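Long-range contacts in OmpA family protein (Klebsiella pneumoniae subsp. pneumoniae, PDB 7RJJ), which probably anchors the outer membrane to the cell wall by binding peptidoglycan through its OmpA-like domain, the part crystallised here with D-alanine: residues 9-14 against 109-114; 35-40 against 114-119; 42-47 against 85-90. All blocks are in the same frame, centred on the assembly; numbering follows the deposited sequence. Where two conformers were deposited one is given.

From the N terminus, the chain leaves strand 7-8, runs through 9-14 and comes back 95 residues later as 109-114 to pair with 9-14: interaction 1 closes the longest loop. Helix 27-38 lies within that loop, and its end, 35-40, meets 114-119 in interaction 2. Because the segments alternate along the chain, interactions 1 and 2 cross; they share Ile114, and Leu9 CD2 packs on Asp36 CB at 3.6 Å. Interaction 3, 42-47 against 85-90, falls entirely within both loops. Strand 112-117 pairs with strand 43-49, so the three contacts tie the loop 9-14, the end of helix 27-38 and the edge strand 86-90 to one mixed sheet.

Interaction 1: 9-14 against 109-114; sequences LDSMSL and NRRVEI. With DAL (D-alanine), chain C.
Leu9 begins the pairing with its backbone N, which donates to Ile114 O at 2.8 Å in a nearly straight bond (169°). Its side chain slants across that of Ile114, with Leu9 CD1 3.6 Å from Ile114 CG2. Asp10 turns its CB away, but a water that donates to Asp10 O also reaches Val112 O weakly. At Ser11 the contact becomes polar: Ser11 OG lies 2.8 Å from Glu113 OE2, at best a weak bond. The same carboxylate oxygen takes a firmer one from Arg111 NE at 2.8 Å, a salt bridge in the guanidinium plane, which would hold the carboxylate beside Ser11. Met12, a selenomethionine, forms the antiparallel bridge: Met12 N donates to Val112 O at 3.0 Å, and Val112 N donates back to Met12 O. A bend at chi3 (-57°) puts Met12 CE 3.7 Å from Ile114 CD1. Ser13 centres an inverse gamma turn, and its CA-H faces Arg110 O, while Ser13 OG bonds to Leu108 O. Arg110 then carries the segment to the ligand: Arg110 CD is 3.3 Å from O of D-alanine, with Arg110 NE held by Phe15 O and Arg110 NH1 by Asp52. The Met12-Val112 bridge and the Leu9 N bond tie the loop to strand 112-117, and Arg110, earlier in the same segment, enters the D-alanine pocket, consistent with the peptidoglycan-binding site of an OmpA-like domain.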
loop_
_atom_site.group_PDB
_atom_site.type_symbol
_atom_site.label_atom_id
_atom_site.label_comp_id
_atom_site.label_asym_id
_atom_site.label_seq_id
_atom_site.Cartn_x
_atom_site.Cartn_y
_atom_site.Cartn_z
ATOM N N LEU A 9 -2.210 -9.089 -2.613
ATOM C CA LEU A 9 -3.479 -8.780 -1.918
ATOM C C LEU A 9 -4.254 -7.788 -2.781
ATOM O O LEU A 9 -3.659 -7.254 -3.704
ATOM C CB LEU A 9 -3.185 -8.225 -0.525
ATOM C CG LEU A 9 -2.289 -9.108 0.341
ATOM C CD1 LEU A 9 -2.224 -8.575 1.762
ATOM C CD2 LEU A 9 -2.770 -10.548 0.327
ATOM N N ASP A 10 -5.549 -7.610 -2.529
ATOM C CA ASP A 10 -6.320 -6.637 -3.346
ATOM C C ASP A 10 -5.797 -5.223 -3.075
ATOM O O ASP A 10 -5.390 -4.957 -1.939
ATOM C CB ASP A 10 -7.820 -6.736 -3.068
ATOM C CG ASP A 10 -8.460 -8.002 -3.607
ATOM O OD1 ASP A 10 -7.904 -9.089 -3.376
ATOM O OD2 ASP A 10 -9.470 -7.878 -4.313
ATOM N N SER A 11 -5.822 -4.363 -4.100
ATOM C CA SER A 11 -5.406 -2.940 -3.998
ATOM C C SER A 11 -6.271 -2.229 -2.963
ATOM O O SER A 11 -7.433 -2.590 -2.793
ATOM C CB SER A 11 -5.540 -2.257 -5.337
ATOM O OG SER A 11 -5.000 -0.946 -5.279
HETATM N N MSE A 12 -5.719 -1.193 -2.323
HETATM C CA MSE A 12 -6.430 -0.427 -1.308
HETATM C C MSE A 12 -6.307 1.068 -1.610
HETATM O O MSE A 12 -5.265 1.670 -1.358
HETATM C CB MSE A 12 -5.865 -0.732 0.088
HETATM C CG MSE A 12 -6.230 -2.107 0.638
HETATM SE SE MSE A 12 -5.497 -2.374 2.451
HETATM C CE MSE A 12 -3.598 -2.067 2.117
ATOM N N SER A 13 -7.372 1.648 -2.184
ATOM C CA SER A 13 -7.432 3.066 -2.504
ATOM C C SER A 13 -7.916 3.822 -1.258
ATOM O O SER A 13 -9.140 4.123 -1.175
ATOM C CB SER A 13 -8.333 3.283 -3.697
ATOM O OG SER A 13 -7.865 2.527 -4.813
ATOM N N LEU A 14 -6.986 4.173 -0.371
ATOM C CA LEU A 14 -7.296 4.753 0.969
ATOM C C LEU A 14 -6.819 6.200 1.098
ATOM O O LEU A 14 -6.643 6.629 2.266
ATOM C CB LEU A 14 -6.548 3.934 2.037
ATOM C CG LEU A 14 -6.650 2.415 1.958
ATOM C CD1 LEU A 14 -5.763 1.766 3.020
ATOM C CD2 LEU A 14 -8.081 1.947 2.098
ATOM N N ASN A 109 -6.314 5.385 -8.203
ATOM C CA ASN A 109 -4.837 5.344 -8.386
ATOM C C ASN A 109 -4.109 5.696 -7.079
ATOM O O ASN A 109 -2.960 5.211 -6.894
ATOM C CB ASN A 109 -4.405 6.213 -9.566
ATOM C CG ASN A 109 -4.822 5.628 -10.899
ATOM O OD1 ASN A 109 -4.847 4.404 -11.069
ATOM N ND2 ASN A 109 -5.126 6.492 -11.861
ATOM N N ARG A 110 -4.710 6.536 -6.235
ATOM C CA ARG A 110 -4.112 6.889 -4.920
ATOM C C ARG A 110 -4.272 5.649 -4.044
ATOM O O ARG A 110 -5.315 5.527 -3.378
ATOM C CB ARG A 110 -4.811 8.129 -4.348
ATOM C CG ARG A 110 -4.742 9.344 -5.261
ATOM C CD ARG A 110 -5.268 10.611 -4.609
ATOM N NE ARG A 110 -6.695 10.599 -4.298
ATOM C CZ ARG A 110 -7.661 11.123 -5.069
ATOM N NH1 ARG A 110 -7.369 11.685 -6.226
ATOM N NH2 ARG A 110 -8.923 11.069 -4.680
ATOM N N ARG A 111 -3.261 4.776 -4.020
ATOM C CA ARG A 111 -3.499 3.494 -3.329
ATOM C C ARG A 111 -2.204 2.827 -2.864
ATOM O O ARG A 111 -1.099 3.318 -3.169
ATOM C CB ARG A 111 -4.163 2.577 -4.356
ATOM C CG ARG A 111 -3.192 2.095 -5.424
ATOM C CD ARG A 111 -3.866 1.486 -6.635
ATOM N NE ARG A 111 -2.901 0.754 -7.451
ATOM C CZ ARG A 111 -2.129 1.294 -8.382
ATOM N NH1 ARG A 111 -2.187 2.595 -8.635
ATOM N NH2 ARG A 111 -1.287 0.530 -9.058
ATOM N N VAL A 112 -2.370 1.721 -2.153
ATOM C CA VAL A 112 -1.238 0.853 -1.731
ATOM C C VAL A 112 -1.573 -0.581 -2.157
ATOM O O VAL A 112 -2.756 -0.972 -2.069
ATOM C CB VAL A 112 -0.960 0.975 -0.223
ATOM C CG1 VAL A 112 -0.232 -0.244 0.320
ATOM C CG2 VAL A 112 -0.225 2.263 0.109
ATOM N N GLU A 113 -0.565 -1.293 -2.654
ATOM C CA GLU A 113 -0.633 -2.706 -3.090
ATOM C C GLU A 113 0.294 -3.502 -2.164
ATOM O O GLU A 113 1.381 -2.968 -1.836
ATOM C CB GLU A 113 -0.137 -2.849 -4.532
ATOM C CG GLU A 113 -0.907 -2.043 -5.566
ATOM C CD GLU A 113 -2.269 -2.582 -5.962
ATOM O OE1 GLU A 113 -2.688 -3.635 -5.402
ATOM O OE2 GLU A 113 -2.902 -1.967 -6.864
ATOM N N ILE A 114 -0.132 -4.682 -1.724
ATOM C CA ILE A 114 0.712 -5.535 -0.837
ATOM C C ILE A 114 0.971 -6.865 -1.548
ATOM O O ILE A 114 0.016 -7.455 -2.113
ATOM C CB ILE A 114 0.059 -5.723 0.548
ATOM C CG1 ILE A 114 -0.082 -4.387 1.284
ATOM C CG2 ILE A 114 0.836 -6.732 1.383
ATOM C CD1 ILE A 114 -0.861 -4.461 2.576
HETATM N N DAL C . -0.833 13.039 -7.385
HETATM C CA DAL C . -1.752 13.451 -6.280
HETATM C CB DAL C . -1.153 14.606 -5.520
HETATM C C DAL C . -2.036 12.253 -5.364
HETATM O O DAL C . -2.515 12.418 -4.243
HETATM O OXT DAL C . -1.821 11.092 -5.723
HETATM O O HOH W 1 -3.137 -4.085 -0.581
#

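Interaction 2: 35-40 against 114-119; sequences MDIKAR and ISLVPQ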
loop_
_atom_site.group_PDB
_atom_site.type_symbol
_atom_site.label_atom_id
_atom_site.label_comp_id
_atom_site.label_asym_id
_atom_site.label_seq_id
_atom_site.Cartn_x
_atom_site.Cartn_y
_atom_site.Cartn_z
HETATM N N MSE A 35 -5.689 -9.749 7.810
HETATM C CA MSE A 35 -6.042 -11.152 7.951
HETATM C C MSE A 35 -5.238 -11.985 6.948
HETATM O O MSE A 35 -4.688 -13.040 7.306
HETATM C CB MSE A 35 -7.559 -11.331 7.825
HETATM C CG MSE A 35 -8.256 -11.363 9.169
HETATM SE SE MSE A 35 -10.163 -10.950 9.068
HETATM C CE MSE A 35 -10.682 -9.935 7.472
ATOM N N ASP A 36 -5.117 -11.484 5.710
ATOM C CA ASP A 36 -4.343 -12.175 4.686
ATOM C C ASP A 36 -2.873 -12.277 5.134
ATOM O O ASP A 36 -2.254 -13.329 4.891
ATOM C CB ASP A 36 -4.445 -11.484 3.325
ATOM C CG ASP A 36 -5.826 -11.548 2.684
ATOM O OD1 ASP A 36 -6.572 -12.472 3.001
ATOM O OD2 ASP A 36 -6.138 -10.658 1.870
ATOM N N ILE A 37 -2.351 -11.222 5.767
ATOM C CA ILE A 37 -0.950 -11.206 6.294
ATOM C C ILE A 37 -0.821 -12.227 7.437
ATOM O O ILE A 37 0.193 -12.979 7.447
ATOM C CB ILE A 37 -0.541 -9.783 6.740
ATOM C CG1 ILE A 37 -0.263 -8.896 5.524
ATOM C CG2 ILE A 37 0.655 -9.821 7.688
ATOM C CD1 ILE A 37 -0.251 -7.408 5.795
ATOM N N LYS A 38 -1.820 -12.283 8.325
ATOM C CA LYS A 38 -1.768 -13.174 9.512
ATOM C C LYS A 38 -1.778 -14.639 9.071
ATOM O O LYS A 38 -1.199 -15.454 9.797
ATOM C CB LYS A 38 -2.920 -12.859 10.474
ATOM C CG LYS A 38 -2.824 -11.496 11.145
ATOM C CD LYS A 38 -1.696 -11.396 12.136
ATOM C CE LYS A 38 -1.508 -9.999 12.681
ATOM N NZ LYS A 38 -0.568 -9.990 13.832
ATOM N N ALA A 39 -2.355 -14.937 7.905
ATOM C CA ALA A 39 -2.424 -16.336 7.428
ATOM C C ALA A 39 -1.069 -16.777 6.866
ATOM O O ALA A 39 -0.919 -17.985 6.617
ATOM C CB ALA A 39 -3.518 -16.477 6.400
ATOM N N ARG A 40 -0.119 -15.848 6.683
ATOM C CA ARG A 40 1.193 -16.249 6.112
ATOM C C ARG A 40 2.318 -15.689 6.982
ATOM O O ARG A 40 3.087 -14.838 6.554
ATOM C CB ARG A 40 1.268 -15.825 4.643
ATOM C CG ARG A 40 -0.072 -15.934 3.925
ATOM C CD ARG A 40 -0.048 -16.389 2.486
ATOM N NE ARG A 40 0.252 -17.815 2.445
ATOM C CZ ARG A 40 -0.080 -18.649 1.458
ATOM N NH1 ARG A 40 0.256 -19.926 1.536
ATOM N NH2 ARG A 40 -0.765 -18.217 0.412
ATOM N N ILE A 114 -0.132 -4.682 -1.724
ATOM C CA ILE A 114 0.712 -5.535 -0.837
ATOM C C ILE A 114 0.971 -6.865 -1.548
ATOM O O ILE A 114 0.016 -7.455 -2.113
ATOM C CB ILE A 114 0.059 -5.723 0.548
ATOM C CG1 ILE A 114 -0.082 -4.387 1.284
ATOM C CG2 ILE A 114 0.836 -6.732 1.383
ATOM C CD1 ILE A 114 -0.861 -4.461 2.576
ATOM N N SER A 115 2.237 -7.277 -1.576
ATOM C CA SER A 115 2.616 -8.590 -2.148
ATOM C C SER A 115 3.319 -9.384 -1.047
ATOM O O SER A 115 4.172 -8.780 -0.359
ATOM C CB SER A 115 3.499 -8.443 -3.345
ATOM O OG SER A 115 2.849 -7.723 -4.374
ATOM N N LEU A 116 2.950 -10.651 -0.856
ATOM C CA LEU A 116 3.620 -11.492 0.180
ATOM C C LEU A 116 4.647 -12.381 -0.535
ATOM O O LEU A 116 4.272 -13.107 -1.470
ATOM C CB LEU A 116 2.564 -12.272 0.959
ATOM C CG LEU A 116 1.393 -11.434 1.482
ATOM C CD1 LEU A 116 0.376 -12.303 2.205
ATOM C CD2 LEU A 116 1.876 -10.320 2.390
ATOM N N VAL A 117 5.914 -12.268 -0.137
ATOM C CA VAL A 117 7.022 -12.970 -0.839
ATOM C C VAL A 117 7.609 -14.020 0.098
ATOM O O VAL A 117 8.148 -13.695 1.147
ATOM C CB VAL A 117 8.078 -11.953 -1.310
ATOM C CG1 VAL A 117 9.197 -12.625 -2.072
ATOM C CG2 VAL A 117 7.444 -10.839 -2.135
ATOM N N PRO A 118 7.469 -15.317 -0.227
ATOM C CA PRO A 118 7.984 -16.373 0.644
ATOM C C PRO A 118 9.501 -16.628 0.576
ATOM O O PRO A 118 10.042 -17.088 1.578
ATOM C CB PRO A 118 7.224 -17.613 0.144
ATOM C CG PRO A 118 6.966 -17.331 -1.321
ATOM C CD PRO A 118 6.753 -15.835 -1.402
ATOM N N GLN A 119 10.155 -16.287 -0.544
ATOM C CA GLN A 119 11.606 -16.608 -0.716
ATOM C C GLN A 119 12.499 -15.752 0.192
ATOM O O GLN A 119 13.666 -16.136 0.378
ATOM C CB GLN A 119 12.070 -16.411 -2.163
ATOM C CG GLN A 119 11.276 -17.195 -3.201
ATOM C CD GLN A 119 9.956 -16.562 -3.570
ATOM O OE1 GLN A 119 9.622 -15.451 -3.157
ATOM N NE2 GLN A 119 9.202 -17.259 -4.399
#
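Ile114 and Ile37 meet end to end, with Ile114 CD1 4.4 Å from Ile37 CD1, at one side of a helix-on-sheet contact: the last turn of helix 27-38 lies over the face of strand 112-117, as in an alpha/beta sandwich. The evidence is the direction of the CB atoms. Those of Ile114 and Leu116 point toward the helix, whereas Ser115 and Val117 lie far from it. The backbones of these two, on the other hand, bond to Val46 and Leu44 of the neighbouring strand 43-49, which holds strand 112-117 in the sheet beneath the helix. Ile37 also touches Ile45 and Met75, so its side chain belongs to the apolar layer shared with helix 57-77.

Leu116 makes most of the contact. Its CG stands anti to the carbonyl carbon (chi1 -50°), which turns the branch point to where the two methyls reach different residues of 35-40. Leu116 CD2 comes to 4.1 Å from Ile37 CG1, the two side chains crossing at about a right angle. Leu116 CD1 instead rests 3.9 Å from Asp36 O, on the backbone of the helix. The Arg40 side chain, which also touches Ile7 of strand 7-8 at the edge of the sheet, crosses Leu116 at about a right angle as well. The same methyl that lies on Asp36 O is flanked by its aliphatic stem, with Leu116 CD1 4.0 Å from Arg40 CG.

Interaction 3: 42-47 against 85-90; sequences GWLIVV and CFAVQG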
loop_
_atom_site.group_PDB
_atom_site.type_symbol
_atom_site.label_atom_id
_atom_site.label_comp_id
_atom_site.label_asym_id
_atom_site.label_seq_id
_atom_site.Cartn_x
_atom_site.Cartn_y
_atom_site.Cartn_z
ATOM N N GLY A 42 5.751 -14.832 8.609
ATOM C CA GLY A 42 7.152 -14.950 8.164
ATOM C C GLY A 42 7.389 -14.589 6.715
ATOM O O GLY A 42 8.567 -14.552 6.326
ATOM N N TRP A 43 6.337 -14.347 5.928
ATOM C CA TRP A 43 6.545 -13.948 4.510
ATOM C C TRP A 43 6.939 -12.466 4.465
ATOM O O TRP A 43 6.415 -11.699 5.301
ATOM C CB TRP A 43 5.273 -14.189 3.690
ATOM C CG TRP A 43 4.916 -15.620 3.439
ATOM C CD1 TRP A 43 4.899 -16.657 4.328
ATOM C CD2 TRP A 43 4.363 -16.134 2.219
ATOM N NE1 TRP A 43 4.453 -17.795 3.713
ATOM C CE2 TRP A 43 4.106 -17.502 2.420
ATOM C CE3 TRP A 43 4.098 -15.572 0.968
ATOM C CZ2 TRP A 43 3.595 -18.319 1.412
ATOM C CZ3 TRP A 43 3.593 -16.375 -0.025
ATOM C CH2 TRP A 43 3.333 -17.727 0.197
ATOM N N LEU A 44 7.824 -12.077 3.548
ATOM C CA LEU A 44 8.129 -10.634 3.380
ATOM C C LEU A 44 6.859 -9.930 2.881
ATOM O O LEU A 44 6.261 -10.413 1.883
ATOM C CB LEU A 44 9.265 -10.437 2.376
ATOM C CG LEU A 44 9.644 -8.982 2.101
ATOM C CD1 LEU A 44 10.276 -8.341 3.330
ATOM C CD2 LEU A 44 10.586 -8.878 0.905
ATOM N N ILE A 45 6.498 -8.823 3.524
ATOM C CA ILE A 45 5.294 -8.016 3.174
ATOM C C ILE A 45 5.805 -6.833 2.364
ATOM O O ILE A 45 6.368 -5.895 2.972
ATOM C CB ILE A 45 4.511 -7.572 4.429
ATOM C CG1 ILE A 45 4.221 -8.741 5.374
ATOM C CG2 ILE A 45 3.232 -6.834 4.050
ATOM C CD1 ILE A 45 3.725 -8.312 6.724
ATOM N N VAL A 46 5.691 -6.915 1.043
ATOM C CA VAL A 46 6.165 -5.783 0.209
ATOM C C VAL A 46 4.991 -4.813 0.094
ATOM O O VAL A 46 3.951 -5.199 -0.463
ATOM C CB VAL A 46 6.705 -6.243 -1.157
ATOM C CG1 VAL A 46 7.010 -5.059 -2.072
ATOM C CG2 VAL A 46 7.915 -7.147 -1.006
ATOM N N VAL A 47 5.160 -3.610 0.625
ATOM C CA VAL A 47 4.077 -2.588 0.646
ATOM C C VAL A 47 4.443 -1.505 -0.375
ATOM O O VAL A 47 5.440 -0.803 -0.154
ATOM C CB VAL A 47 3.890 -2.009 2.061
ATOM C CG1 VAL A 47 2.652 -1.124 2.121
ATOM C CG2 VAL A 47 3.797 -3.099 3.113
ATOM N N CYS A 85 8.987 -7.518 9.200
ATOM C CA CYS A 85 8.255 -8.231 8.112
ATOM C C CYS A 85 8.107 -7.369 6.855
ATOM O O CYS A 85 7.895 -7.946 5.766
ATOM C CB CYS A 85 6.835 -8.585 8.541
ATOM S SG CYS A 85 6.756 -9.684 9.973
ATOM N N PHE A 86 8.216 -6.048 7.002
ATOM C CA PHE A 86 7.875 -5.125 5.891
ATOM C C PHE A 86 9.068 -4.613 5.077
ATOM O O PHE A 86 10.198 -4.467 5.588
ATOM C CB PHE A 86 7.166 -3.900 6.463
ATOM C CG PHE A 86 5.964 -4.230 7.309
ATOM C CD1 PHE A 86 4.723 -4.396 6.731
ATOM C CD2 PHE A 86 6.082 -4.396 8.684
ATOM C CE1 PHE A 86 3.615 -4.713 7.504
ATOM C CE2 PHE A 86 4.974 -4.714 9.454
ATOM C CZ PHE A 86 3.743 -4.865 8.859
ATOM N N ALA A 87 8.773 -4.366 3.795
ATOM C CA ALA A 87 9.684 -3.696 2.845
ATOM C C ALA A 87 8.814 -2.682 2.103
ATOM O O ALA A 87 7.770 -3.113 1.532
ATOM C CB ALA A 87 10.366 -4.679 1.931
ATOM N N VAL A 88 9.135 -1.386 2.207
ATOM C CA VAL A 88 8.240 -0.378 1.565
ATOM C C VAL A 88 8.853 0.110 0.258
ATOM O O VAL A 88 10.066 0.344 0.189
ATOM C CB VAL A 88 7.817 0.774 2.504
ATOM C CG1 VAL A 88 7.049 0.250 3.717
ATOM C CG2 VAL A 88 8.947 1.657 2.930
ATOM N N GLN A 89 7.974 0.302 -0.724
ATOM C CA GLN A 89 8.318 0.639 -2.122
ATOM C C GLN A 89 7.409 1.761 -2.610
ATOM O O GLN A 89 6.285 1.850 -2.111
ATOM C CB GLN A 89 8.070 -0.612 -2.966
ATOM C CG GLN A 89 8.354 -0.463 -4.448
ATOM C CD GLN A 89 8.044 -1.740 -5.196
ATOM O OE1 GLN A 89 7.325 -2.611 -4.715
ATOM N NE2 GLN A 89 8.552 -1.845 -6.410
ATOM N N GLY A 90 7.915 2.608 -3.499
ATOM C CA GLY A 90 7.071 3.660 -4.087
ATOM C C GLY A 90 7.153 3.595 -5.595
ATOM O O GLY A 90 8.260 3.440 -6.100
#
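Ile45 and Phe86 lie side by side and point the same way, toward the helical layer, on two parallel strands whose axes differ by only 21°. The delta methyl of Ile45 is the bump here. It settles into the hollow between residues 85 and 86, with Ile45 CD1 3.6 Å from Cys85 CB and 4.2 Å from the centroid of the Phe86 ring, an off-centre CH-pi contact. With Phe86 CG anti to the carbonyl carbon (chi1 -54°), the ring is brought alongside the Ile45 side chain. Val47 CG2 meets the ring at its edge, 4.0 Å from Phe86 CD1 and near the ring plane. Cys85 CB lies over one ring face, offset toward its margin, while Cys85 SG forms the disulfide with Cys123.

On the other face of the sheet Leu44 CD1 is the bump. It lies over Cys85 O, at 3.4 Å from that oxygen, and over the small Ala87 CB, at 3.9 Å from that methyl. Farther along, the extended Gln89 slants across Val46, with Gln89 OE1 3.6 Å from Val46 CG1.

Between the two faces runs a regular parallel ladder. Ile45 N donates to Cys85 O at 2.8 Å and Val47 N to Ala87 O at 2.8 Å, while Ala87 N and Gln89 N return bonds to Ile45 O and Val47 O. Helix 57-77 connects the strands and packs on Val47, Phe86 and Val88, which makes this pairing the strand-strand part of a beta-alpha-beta crossover within the OmpA-like fold.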